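Local coordinates for cyclohexadienyl dehydratase (Synthetic construct, PDB 5JOS), which probably catalyses the dehydration of prephenate to phenylpyruvate and of arogenate to phenylalanine, using the two-lobed fold of a periplasmic binding protein, at residues A[14-19]-A[214-220]; A[74-78]-A[211-215]; A[86-92]-A[207-212]; A[109-113]-A[203-207]; A[113-117]-A[170-175]. All blocks are in the same frame, centred on the assembly; numbering follows the deposited sequence.

Contact 1 (A[14-19]-A[214-220])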
# COMPACT_ATOMS: atom_id res chain seq x y z
N SER A 14 22.48 6.47 18.78
CA SER A 14 21.43 5.66 18.18
C SER A 14 21.69 5.46 16.70
O SER A 14 22.57 6.08 16.11
CB SER A 14 20.08 6.37 18.35
OG SER A 14 20.11 7.66 17.72
N ARG A 15 20.90 4.61 16.07
CA ARG A 15 20.93 4.51 14.64
C ARG A 15 20.59 5.86 14.00
O ARG A 15 21.14 6.21 12.96
CB ARG A 15 19.92 3.46 14.19
CG ARG A 15 19.99 2.09 14.97
CD ARG A 15 19.29 0.94 14.19
NE ARG A 15 20.04 0.76 12.92
CZ ARG A 15 19.86 1.41 11.76
NH1 ARG A 15 18.84 2.27 11.57
NH2 ARG A 15 20.69 1.16 10.76
N LEU A 16 19.69 6.62 14.61
CA LEU A 16 19.36 7.94 14.05
C LEU A 16 20.62 8.84 14.02
O LEU A 16 20.91 9.54 13.02
CB LEU A 16 18.21 8.56 14.84
CG LEU A 16 17.66 9.85 14.28
CD1 LEU A 16 17.07 9.72 12.88
CD2 LEU A 16 16.59 10.32 15.24
N ASP A 17 21.47 8.73 15.05
CA ASP A 17 22.74 9.43 15.00
C ASP A 17 23.70 8.94 13.95
O ASP A 17 24.41 9.81 13.37
CB ASP A 17 23.47 9.37 16.31
CG ASP A 17 22.79 10.15 17.34
OD1 ASP A 17 22.54 11.35 17.11
OD2 ASP A 17 22.43 9.56 18.36
N GLU A 18 23.79 7.60 13.77
CA GLU A 18 24.73 7.01 12.85
C GLU A 18 24.40 7.56 11.48
O GLU A 18 25.27 7.86 10.66
CB GLU A 18 24.62 5.44 12.82
N ILE A 19 23.10 7.60 11.17
CA ILE A 19 22.61 8.08 9.86
C ILE A 19 23.03 9.52 9.68
O ILE A 19 23.63 9.90 8.64
CB ILE A 19 21.07 7.97 9.74
CG1 ILE A 19 20.63 6.50 9.79
CG2 ILE A 19 20.56 8.57 8.43
CD1 ILE A 19 19.20 6.27 10.25
N PRO A 214 15.06 -2.14 11.65
CA PRO A 214 15.58 -3.18 12.58
C PRO A 214 15.04 -2.93 13.97
O PRO A 214 14.81 -1.82 14.37
CB PRO A 214 17.10 -3.00 12.52
CG PRO A 214 17.31 -1.62 12.03
CD PRO A 214 16.15 -1.29 11.13
N LYS A 215 14.71 -4.00 14.65
CA LYS A 215 14.24 -3.94 16.04
C LYS A 215 15.14 -3.22 17.04
O LYS A 215 16.39 -3.25 16.98
CB LYS A 215 13.97 -5.34 16.58
CG LYS A 215 12.57 -5.90 16.30
CD LYS A 215 12.53 -7.25 17.01
CE LYS A 215 11.20 -7.57 17.63
NZ LYS A 215 10.21 -7.63 16.55
N GLY A 216 14.49 -2.59 18.01
CA GLY A 216 15.25 -1.98 19.13
C GLY A 216 15.76 -0.56 18.97
O GLY A 216 16.55 -0.10 19.77
N ASP A 217 15.40 0.16 17.89
CA ASP A 217 15.78 1.59 17.89
C ASP A 217 14.54 2.40 17.90
O ASP A 217 13.99 2.76 16.77
CB ASP A 217 16.72 2.00 16.74
CG ASP A 217 17.50 3.33 17.07
OD1 ASP A 217 17.03 4.48 16.79
OD2 ASP A 217 18.59 3.23 17.70
N GLN A 218 14.04 2.70 19.11
CA GLN A 218 12.74 3.45 19.10
C GLN A 218 12.92 4.89 18.58
O GLN A 218 11.94 5.51 18.18
CB GLN A 218 11.96 3.44 20.42
CG GLN A 218 11.15 2.17 20.70
CD GLN A 218 10.76 1.28 19.50
OE1 GLN A 218 11.59 0.53 18.88
NE2 GLN A 218 9.46 1.27 19.21
N GLU A 219 14.16 5.40 18.57
CA GLU A 219 14.41 6.75 18.20
C GLU A 219 14.17 6.95 16.72
O GLU A 219 13.36 7.77 16.35
CB GLU A 219 15.86 7.11 18.56
CG GLU A 219 16.05 8.60 18.70
CD GLU A 219 17.40 8.98 19.31
OE1 GLU A 219 17.45 9.19 20.54
OE2 GLU A 219 18.39 9.03 18.53
N PHE A 220 14.77 6.13 15.88
CA PHE A 220 14.52 6.24 14.46
C PHE A 220 13.05 5.94 14.16
O PHE A 220 12.37 6.63 13.40
CB PHE A 220 15.42 5.30 13.70
CG PHE A 220 15.40 5.47 12.18
CD1 PHE A 220 15.15 6.65 11.59
CD2 PHE A 220 15.64 4.39 11.37
CE1 PHE A 220 15.17 6.80 10.21
CE2 PHE A 220 15.65 4.50 10.01
CZ PHE A 220 15.43 5.72 9.42
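Arg15 N donates to Asp217 OD2 at 3.1 Å in a nearly straight bond (165°), although the donor comes down on that oxygen from well above the carboxylate plane. The second oxygen of the same group, Asp217 OD1, accepts from Phe220 N at 2.9 Å through its anti lone pair. A short aspartate thus serves the first turns of two helices at once, its own and that of 15-22. Beside it the contact is apolar. Ile19 CD1 sits over the centre of the Phe220 ring, 3.9 Å from the centroid, and Leu16 CD1 meets Phe220 CD1 at 3.8 Å, the Leu16 and Phe220 side chains crossing at about a right angle. With its chain bent at chi3 (63°), Arg15 lays one guanidinium face against Pro214 CG, while NH2 forms a salt bridge with Asp84; NH1, buried here, has no polar partner. Glu219 OE2 lies so close to Ser14 OG that the modelled distance is doubtful. Further out, Ser14 OG takes Asp17 N at 3.2 Å and Asp17 OD2 takes Ser14 N at 3.1 Å, which sets the start of helix 15-22: a capping box facing an aspartate N-cap.

Contact 2 (A[74-78]-A[211-215]); sequences LMSDL and YMMPK
Met212 and Leu74 reach toward each other tip to tip, and the methyl of the methionine, CE, stands only 3.4 Å from Leu74 CG and 3.5 Å from Leu74 CD2, closer than carbon atoms usually come. Met75 runs across Met212 at about a right angle, so that the two thioethers overlap: Met75 SD is 3.4 Å from Met212 CE and 3.6 Å from Met212 SD. Each methionine bends differently: a bend at chi2 (-47°) brings the Met75 sulfur round toward Met212, and a second at chi3 (-52°) folds its methyl back, whereas Met212 stays extended until a final bend at chi3. Flexible, unbranched chains suit such a place because they can shape themselves to the surface of a helix. One turn after Leu74, Leu78 adopts the same shape and spreads its two methyls over the strand. Its CD1 meets Pro214 CD at 3.7 Å, the two side chains crossing at about a right angle, and its CD2 lies 3.8 Å from Met213 O. Ala100 and Phe102 also touch Met212, and Met213 turns from helix 74-79 to pack on Phe220, Leu221 and Val224 of helix 218-233. Helices packed on both faces of this strand are consistent with the alpha/beta/alpha lobe of a periplasmic binding protein.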
# COMPACT_ATOMS: atom_id res chain seq x y z
N LEU A 74 15.22 -10.21 2.23
CA LEU A 74 14.85 -8.93 2.82
C LEU A 74 15.09 -8.92 4.32
O LEU A 74 15.57 -7.94 4.90
CB LEU A 74 13.38 -8.74 2.62
CG LEU A 74 12.71 -7.50 3.15
CD1 LEU A 74 13.26 -6.26 2.42
CD2 LEU A 74 11.19 -7.55 2.98
N MET A 75 14.68 -10.01 4.97
CA MET A 75 14.67 -10.02 6.42
C MET A 75 16.09 -10.20 6.89
O MET A 75 16.46 -9.53 7.85
CB MET A 75 13.75 -11.12 7.01
CG MET A 75 12.24 -11.00 6.65
SD MET A 75 11.72 -9.23 6.92
CE MET A 75 12.35 -9.07 8.65
N SER A 76 16.87 -11.07 6.25
CA SER A 76 18.24 -11.29 6.75
C SER A 76 19.13 -10.09 6.42
O SER A 76 19.94 -9.71 7.25
CB SER A 76 18.85 -12.62 6.26
OG SER A 76 18.84 -12.59 4.88
N ASP A 77 18.96 -9.46 5.25
CA ASP A 77 19.66 -8.20 4.96
C ASP A 77 19.35 -7.15 6.01
O ASP A 77 20.24 -6.48 6.56
CB ASP A 77 19.29 -7.63 3.60
CG ASP A 77 19.88 -8.43 2.49
OD1 ASP A 77 20.69 -9.33 2.78
OD2 ASP A 77 19.47 -8.25 1.34
N LEU A 78 18.08 -7.02 6.35
CA LEU A 78 17.73 -6.05 7.37
C LEU A 78 18.43 -6.39 8.69
O LEU A 78 18.98 -5.53 9.35
CB LEU A 78 16.22 -6.03 7.59
CG LEU A 78 15.75 -5.03 8.67
CD1 LEU A 78 16.09 -3.63 8.24
CD2 LEU A 78 14.27 -5.08 8.97
N TYR A 211 6.85 0.88 6.63
CA TYR A 211 8.32 0.87 6.43
C TYR A 211 8.98 0.02 7.52
O TYR A 211 8.70 0.13 8.67
CB TYR A 211 8.88 2.29 6.32
CG TYR A 211 8.16 3.06 5.23
CD1 TYR A 211 8.13 2.61 3.96
CD2 TYR A 211 7.48 4.21 5.51
CE1 TYR A 211 7.45 3.31 2.97
CE2 TYR A 211 6.84 4.94 4.52
CZ TYR A 211 6.78 4.45 3.27
OH TYR A 211 6.06 5.10 2.29
N MET A 212 9.89 -0.84 7.11
CA MET A 212 10.43 -1.83 7.99
C MET A 212 11.79 -1.44 8.48
O MET A 212 12.66 -1.11 7.69
CB MET A 212 10.55 -3.12 7.20
CG MET A 212 10.37 -4.36 8.01
SD MET A 212 10.38 -5.95 7.15
CE MET A 212 11.71 -5.91 6.02
N MET A 213 11.95 -1.48 9.80
CA MET A 213 13.16 -1.04 10.51
C MET A 213 13.75 -2.14 11.41
O MET A 213 12.99 -3.01 11.89
CB MET A 213 12.82 0.21 11.39
CG MET A 213 12.79 1.48 10.55
SD MET A 213 12.02 2.95 11.27
CE MET A 213 10.38 2.42 11.01
N PRO A 214 15.06 -2.14 11.65
CA PRO A 214 15.58 -3.18 12.58
C PRO A 214 15.04 -2.93 13.97
O PRO A 214 14.81 -1.82 14.37
CB PRO A 214 17.10 -3.00 12.52
CG PRO A 214 17.31 -1.62 12.03
CD PRO A 214 16.15 -1.29 11.13
N LYS A 215 14.71 -4.00 14.65
CA LYS A 215 14.24 -3.94 16.04
C LYS A 215 15.14 -3.22 17.04
O LYS A 215 16.39 -3.25 16.98
CB LYS A 215 13.97 -5.34 16.58
CG LYS A 215 12.57 -5.90 16.30
CD LYS A 215 12.53 -7.25 17.01
CE LYS A 215 11.20 -7.57 17.63
NZ LYS A 215 10.21 -7.63 16.55

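Contact 3 (A[86-92]-A[207-212]); sequences AMGGVTV and SEKGYM
Lys209 leads its amine along the chain of residues 89-91. Its CB lies 3.8 Å from Val90 O, and a bend at chi2 (-67°) turns the rest of the chain toward Gly89, so that CD passes 3.4 Å from Gly89 O and CE follows the same carbonyl. The tip, NZ, then donates to Gly89 O at 2.8 Å, from above the carbonyl plane, and to Thr91 OG1 at 3.0 Å; Tyr33 OH is a third partner. Lysine has the length for this span, and glycine suits position 89 because its phi is positive. Cutting Lys209 back to an alanine would probably leave Gly89 O and Thr91 OG1 without their common donor and the loop freer to shift. Backbone bonds tie the rest: Val92 N to Glu208 O at 2.9 Å, Gly210 N to Val90 O at 3.1 Å, and a reciprocal antiparallel pair between Ala86 and Met212. Between these bridges a water accepts from Gly88 N and Val90 N and donates to Gly210 O. A side chain at 210 would press on Val92 CG2, which favours glycine there. Met87 CE rests over the centre of the Tyr211 ring, 3.8 Å from the centroid, a CH-pi contact with the sulfur farther above the same face; Tyr211 OH bonds to Asp49 and Tyr237. As in other family 3 solute-binding proteins, the segment with Gly88, Gly89 and Thr91, together with Arg96, probably borders the ligand cleft between the lobes.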
# COMPACT_ATOMS: atom_id res chain seq x y z
N ALA A 86 13.68 -0.49 5.18
CA ALA A 86 13.14 -1.05 3.94
C ALA A 86 11.90 -0.31 3.49
O ALA A 86 10.94 -0.24 4.24
CB ALA A 86 12.87 -2.50 4.13
N MET A 87 11.92 0.23 2.25
CA MET A 87 10.83 1.05 1.77
C MET A 87 10.56 0.55 0.38
O MET A 87 11.41 0.71 -0.56
CB MET A 87 11.26 2.51 1.71
CG MET A 87 11.59 3.06 3.09
SD MET A 87 12.14 4.70 3.16
CE MET A 87 10.62 5.61 3.17
N GLY A 88 9.37 -0.04 0.21
CA GLY A 88 9.09 -0.78 -1.02
C GLY A 88 7.83 -1.65 -1.05
O GLY A 88 7.91 -2.82 -1.46
N GLY A 89 6.73 -1.01 -0.74
CA GLY A 89 5.41 -1.66 -0.55
C GLY A 89 5.38 -2.86 0.37
O GLY A 89 4.65 -3.81 0.11
N VAL A 90 6.14 -2.84 1.45
CA VAL A 90 6.21 -4.02 2.31
C VAL A 90 4.93 -4.13 3.09
O VAL A 90 4.61 -3.28 3.90
CB VAL A 90 7.39 -3.96 3.29
CG1 VAL A 90 7.49 -5.20 4.11
CG2 VAL A 90 8.71 -3.84 2.50
N THR A 91 4.27 -5.25 2.92
CA THR A 91 3.09 -5.52 3.74
C THR A 91 3.53 -5.97 5.15
O THR A 91 4.46 -6.76 5.28
CB THR A 91 2.27 -6.67 3.14
OG1 THR A 91 1.85 -6.31 1.82
CG2 THR A 91 1.08 -6.96 3.94
N VAL A 92 2.83 -5.49 6.15
CA VAL A 92 3.04 -5.84 7.54
C VAL A 92 2.48 -7.22 7.78
O VAL A 92 1.30 -7.39 7.72
CB VAL A 92 2.33 -4.89 8.47
CG1 VAL A 92 2.61 -5.26 9.92
CG2 VAL A 92 2.78 -3.48 8.25
N SER A 207 -5.24 -5.54 5.44
CA SER A 207 -3.85 -5.46 5.57
C SER A 207 -3.31 -4.02 5.50
O SER A 207 -4.01 -3.07 5.22
CB SER A 207 -3.14 -6.28 4.51
OG SER A 207 -3.64 -7.59 4.48
N GLU A 208 -2.02 -3.89 5.72
CA GLU A 208 -1.38 -2.59 5.61
C GLU A 208 0.06 -2.67 5.17
O GLU A 208 0.72 -3.74 5.22
CB GLU A 208 -1.54 -1.86 6.96
CG GLU A 208 -0.84 -2.51 8.09
CD GLU A 208 -1.18 -1.93 9.50
OE1 GLU A 208 -2.33 -1.62 9.80
OE2 GLU A 208 -0.24 -1.75 10.30
N LYS A 209 0.55 -1.55 4.69
CA LYS A 209 1.91 -1.43 4.27
C LYS A 209 2.60 -0.51 5.26
O LYS A 209 2.03 0.51 5.69
CB LYS A 209 2.05 -0.69 2.91
CG LYS A 209 1.28 -1.19 1.68
CD LYS A 209 1.80 -2.49 1.29
CE LYS A 209 1.31 -2.88 -0.10
NZ LYS A 209 1.96 -4.22 -0.30
N GLY A 210 3.87 -0.78 5.49
CA GLY A 210 4.62 0.01 6.46
C GLY A 210 6.07 -0.01 6.03
O GLY A 210 6.49 -0.79 5.12
N TYR A 211 6.85 0.88 6.63
CA TYR A 211 8.32 0.87 6.43
C TYR A 211 8.98 0.02 7.52
O TYR A 211 8.70 0.13 8.67
CB TYR A 211 8.88 2.29 6.32
CG TYR A 211 8.16 3.06 5.23
CD1 TYR A 211 8.13 2.61 3.96
CD2 TYR A 211 7.48 4.21 5.51
CE1 TYR A 211 7.45 3.31 2.97
CE2 TYR A 211 6.84 4.94 4.52
CZ TYR A 211 6.78 4.45 3.27
OH TYR A 211 6.06 5.10 2.29
N MET A 212 9.89 -0.84 7.11
CA MET A 212 10.43 -1.83 7.99
C MET A 212 11.79 -1.44 8.48
O MET A 212 12.66 -1.11 7.69
CB MET A 212 10.55 -3.12 7.20
CG MET A 212 10.37 -4.36 8.01
SD MET A 212 10.38 -5.95 7.15
CE MET A 212 11.71 -5.91 6.02
O HOH W 1 7.36 -0.33 2.48
O HOH W 2 -0.97 -6.14 7.02

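Contact 4 (A[109-113]-A[203-207]); sequences FGKTP and PFTHS
Phe109 holds CG between its backbone N and carbonyl carbon (chi1 72°), a crowded position that swings the ring over Ser207, whose CB lies 3.8 Å from the ring centroid. His206 makes the corresponding choice (chi1 57°), and its imidazole folds back flat over Gly110, with Gly110 CA 3.5 Å from the centroid. Glycine is needed there, since a CB would collide with both Phe204 O and the His206 ring. Around that ring's edge, His206 ND1 and Ser207 OG share a 2.7 Å hydrogen bond, and a water at NE2 leads on to Lys111 NZ; the two bonds fix how the imidazole is turned. The backbone forms a classic beta bulge: Phe109 O accepts from both His206 N, at 2.8 Å, and Ser207 N, at 2.9 Å, so two residues of one strand face one of the other. At Gly110 the chain turns a corner, passing from the small antiparallel sheet into the mixed one, consistent with an interlobe hinge of a periplasmic binding protein. A serine in place of Phe109 would probably uncover Ser207 CB and open a gap there. Beyond the corner, Lys111 N donates to Phe204 O at 3.0 Å, while NZ reaches Asn144, Thr143 and Asp181. The Phe204 side chain, whose ring also meets Phe147, crosses Pro113 at about a right angle, with Pro113 CD 4.1 Å from Phe204 CD2.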
# COMPACT_ATOMS: atom_id res chain seq x y z
N PHE A 109 -5.15 -1.86 2.73
CA PHE A 109 -5.69 -2.52 1.59
C PHE A 109 -6.34 -3.83 1.92
O PHE A 109 -6.23 -4.30 3.03
CB PHE A 109 -4.57 -2.68 0.54
CG PHE A 109 -3.52 -3.71 0.86
CD1 PHE A 109 -2.40 -3.36 1.59
CD2 PHE A 109 -3.58 -4.94 0.35
CE1 PHE A 109 -1.43 -4.30 1.87
CE2 PHE A 109 -2.62 -5.90 0.60
CZ PHE A 109 -1.52 -5.56 1.35
N GLY A 110 -7.07 -4.41 0.95
CA GLY A 110 -7.54 -5.78 1.05
C GLY A 110 -8.45 -6.07 -0.09
O GLY A 110 -7.99 -6.44 -1.14
N LYS A 111 -9.75 -5.89 0.13
CA LYS A 111 -10.73 -5.83 -0.91
C LYS A 111 -11.11 -4.39 -1.18
O LYS A 111 -11.21 -3.61 -0.27
CB LYS A 111 -11.97 -6.59 -0.47
CG LYS A 111 -11.74 -8.06 -0.07
CD LYS A 111 -11.11 -8.88 -1.16
CE LYS A 111 -10.98 -10.37 -0.83
NZ LYS A 111 -10.15 -10.95 -1.98
N THR A 112 -11.38 -4.10 -2.45
CA THR A 112 -11.72 -2.77 -2.90
C THR A 112 -12.86 -2.97 -3.95
O THR A 112 -12.74 -3.77 -4.90
CB THR A 112 -10.51 -2.09 -3.58
OG1 THR A 112 -9.48 -1.86 -2.61
CG2 THR A 112 -10.84 -0.71 -4.14
N PRO A 113 -13.99 -2.29 -3.75
CA PRO A 113 -14.95 -2.29 -4.86
C PRO A 113 -14.47 -1.55 -6.11
O PRO A 113 -13.88 -0.43 -6.09
CB PRO A 113 -16.13 -1.54 -4.30
CG PRO A 113 -15.55 -0.60 -3.30
CD PRO A 113 -14.28 -1.20 -2.79
N PRO A 203 -15.01 -3.20 6.70
CA PRO A 203 -14.35 -4.48 6.74
C PRO A 203 -13.58 -4.77 5.45
O PRO A 203 -13.06 -5.85 5.27
CB PRO A 203 -15.55 -5.44 6.92
CG PRO A 203 -16.68 -4.79 6.14
CD PRO A 203 -16.48 -3.31 6.47
N PHE A 204 -13.53 -3.84 4.50
CA PHE A 204 -12.94 -4.17 3.18
C PHE A 204 -11.41 -4.39 3.31
O PHE A 204 -10.86 -5.37 2.82
CB PHE A 204 -13.23 -3.06 2.18
CG PHE A 204 -14.65 -2.98 1.72
CD1 PHE A 204 -15.64 -2.33 2.47
CD2 PHE A 204 -15.04 -3.55 0.51
CE1 PHE A 204 -16.98 -2.29 2.02
CE2 PHE A 204 -16.35 -3.48 0.05
CZ PHE A 204 -17.32 -2.84 0.80
N THR A 205 -10.78 -3.47 4.03
CA THR A 205 -9.33 -3.50 4.24
C THR A 205 -8.99 -4.57 5.25
O THR A 205 -9.78 -4.86 6.08
CB THR A 205 -8.82 -2.20 4.77
OG1 THR A 205 -9.47 -1.92 5.97
CG2 THR A 205 -9.07 -1.10 3.83
N HIS A 206 -7.87 -5.26 5.07
CA HIS A 206 -7.45 -6.30 6.01
C HIS A 206 -5.97 -6.32 6.21
O HIS A 206 -5.48 -7.10 6.96
CB HIS A 206 -7.94 -7.71 5.60
CG HIS A 206 -7.52 -8.18 4.24
ND1 HIS A 206 -6.22 -8.20 3.80
CD2 HIS A 206 -8.26 -8.70 3.24
CE1 HIS A 206 -6.18 -8.64 2.56
NE2 HIS A 206 -7.41 -8.98 2.22
N SER A 207 -5.24 -5.54 5.44
CA SER A 207 -3.85 -5.46 5.57
C SER A 207 -3.31 -4.02 5.50
O SER A 207 -4.01 -3.07 5.22
CB SER A 207 -3.14 -6.28 4.51
OG SER A 207 -3.64 -7.59 4.48
O HOH W 3 -7.65 -10.20 -0.25

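Contact 5 (A[113-117]-A[170-175])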
# COMPACT_ATOMS: atom_id res chain seq x y z
N PRO A 113 -13.99 -2.29 -3.75
CA PRO A 113 -14.95 -2.29 -4.86
C PRO A 113 -14.47 -1.55 -6.11
O PRO A 113 -13.88 -0.43 -6.09
CB PRO A 113 -16.13 -1.54 -4.30
CG PRO A 113 -15.55 -0.60 -3.30
CD PRO A 113 -14.28 -1.20 -2.79
N LEU A 114 -14.84 -2.13 -7.19
CA LEU A 114 -14.64 -1.50 -8.49
C LEU A 114 -15.97 -1.24 -9.15
O LEU A 114 -16.81 -2.15 -9.25
CB LEU A 114 -13.88 -2.51 -9.30
CG LEU A 114 -13.61 -2.19 -10.77
CD1 LEU A 114 -12.52 -1.19 -10.81
CD2 LEU A 114 -13.19 -3.49 -11.48
N VAL A 115 -16.19 -0.01 -9.56
CA VAL A 115 -17.53 0.45 -9.94
C VAL A 115 -17.41 1.29 -11.18
O VAL A 115 -16.29 1.62 -11.61
CB VAL A 115 -18.15 1.26 -8.84
CG1 VAL A 115 -18.24 0.42 -7.55
CG2 VAL A 115 -17.40 2.59 -8.60
N ARG A 116 -18.51 1.63 -11.82
CA ARG A 116 -18.41 2.58 -12.91
C ARG A 116 -17.99 3.94 -12.41
O ARG A 116 -18.30 4.34 -11.28
CB ARG A 116 -19.74 2.75 -13.68
CG ARG A 116 -20.07 1.50 -14.46
CD ARG A 116 -21.38 1.62 -15.23
NE ARG A 116 -22.49 1.61 -14.31
CZ ARG A 116 -23.00 0.53 -13.70
NH1 ARG A 116 -22.52 -0.68 -13.90
NH2 ARG A 116 -24.04 0.67 -12.91
N LYS A 117 -17.31 4.64 -13.30
CA LYS A 117 -16.80 5.96 -13.01
C LYS A 117 -17.89 6.90 -12.41
O LYS A 117 -17.70 7.52 -11.38
CB LYS A 117 -16.23 6.55 -14.29
CG LYS A 117 -16.09 8.04 -14.25
CD LYS A 117 -14.71 8.39 -13.80
CE LYS A 117 -14.02 9.01 -14.98
NZ LYS A 117 -14.73 10.27 -15.37
N VAL A 170 -19.05 -4.84 -15.14
CA VAL A 170 -19.33 -3.59 -14.46
C VAL A 170 -19.42 -2.43 -15.47
O VAL A 170 -20.37 -1.69 -15.46
CB VAL A 170 -18.30 -3.28 -13.34
CG1 VAL A 170 -18.51 -1.92 -12.75
CG2 VAL A 170 -18.46 -4.32 -12.23
N ALA A 171 -18.40 -2.28 -16.30
CA ALA A 171 -18.30 -1.21 -17.25
C ALA A 171 -19.43 -1.18 -18.18
O ALA A 171 -19.81 -0.10 -18.55
CB ALA A 171 -17.04 -1.31 -18.12
N SER A 172 -19.92 -2.34 -18.62
CA SER A 172 -20.94 -2.35 -19.65
C SER A 172 -22.28 -2.24 -18.95
O SER A 172 -23.27 -2.22 -19.60
CB SER A 172 -20.92 -3.69 -20.40
OG SER A 172 -21.19 -4.72 -19.41
N GLY A 173 -22.35 -2.23 -17.63
CA GLY A 173 -23.64 -1.96 -16.96
C GLY A 173 -24.42 -3.23 -16.66
O GLY A 173 -25.62 -3.17 -16.30
N ARG A 174 -23.76 -4.37 -16.77
CA ARG A 174 -24.41 -5.62 -16.47
C ARG A 174 -24.23 -6.02 -15.01
O ARG A 174 -24.77 -7.00 -14.61
CB ARG A 174 -23.98 -6.74 -17.46
CG ARG A 174 -24.43 -6.49 -18.93
CD ARG A 174 -24.04 -7.65 -19.89
NE ARG A 174 -22.57 -7.82 -19.97
CZ ARG A 174 -21.78 -7.25 -20.88
NH1 ARG A 174 -22.28 -6.47 -21.82
NH2 ARG A 174 -20.48 -7.44 -20.85
N ALA A 175 -23.36 -5.33 -14.25
CA ALA A 175 -23.25 -5.50 -12.81
C ALA A 175 -22.88 -4.13 -12.33
O ALA A 175 -22.46 -3.26 -13.13
CB ALA A 175 -22.15 -6.46 -12.47
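Val170 O is gripped by two donors: Arg116 NH1, at 2.8 Å from across the contact, and Gly173 N, at 3.0 Å from its own chain. The arginine nitrogen is itself shared, for NH1 also donates to Ala175 O at 2.7 Å. The first of its bonds is fairly straight (160°) and the second distinctly bent (136°), yet both carbonyls lie almost exactly in the guanidinium plane, so both meet the same corner of the flat group, at its edge. What brings it there is a chain extended at chi2 and then folded at chi3 (-71°), which carries CG and CD past Val170 O before the head group turns toward Ala175. On the other terminal nitrogen, NH2 forms a salt bridge with Asp176, which further fixes the rotation of the guanidinium. Val170 lies in the last turn of helix 166-171, and Gly173, with positive phi, ends it in a Schellman motif; the arginine therefore uses a carbonyl there, where such groups run short of helical donors. Glycine fits position 173 because a CB would jam against the preceding carbonyl oxygen, and its CA comes within 3.5 Å of Arg116 NH1. Nearer the strand backbone, the branched Val170 packs against main-chain atoms. Its CG1, anti to the valine's own N, lies 3.7 Å from both Arg116 N and Val115 C, and its CG2 is 4.0 Å from Leu114 O. Met178 and Leu195, on the two neighbouring strands of the mixed sheet, also touch Val170; Leu195 helps to bind the sodium ion together with Ala189 and His192.

Strand 205-213 is the thread of the set: contacts 2, 3 and 4 lie along it, and contact 1 covers the turn and helix start that follow. Successive centres are about 12, 11, 16 and 18 Å apart, so the five contacts run from one lobe to the other, with about 47 Å between the centres of contacts 1 and 5. Contact 3, about 7 Å from the chain's centre, joins contact 2 through Met212 and contact 4 through Phe109, whose ring touches Thr91 and Lys209. Contacts 4 and 5 share Pro113 on strand 111-116. A citrate about 4 Å from the Lys111 side chain may mark the interlobe pocket; the sodium ion lies about 7 Å from the Leu114 side chain.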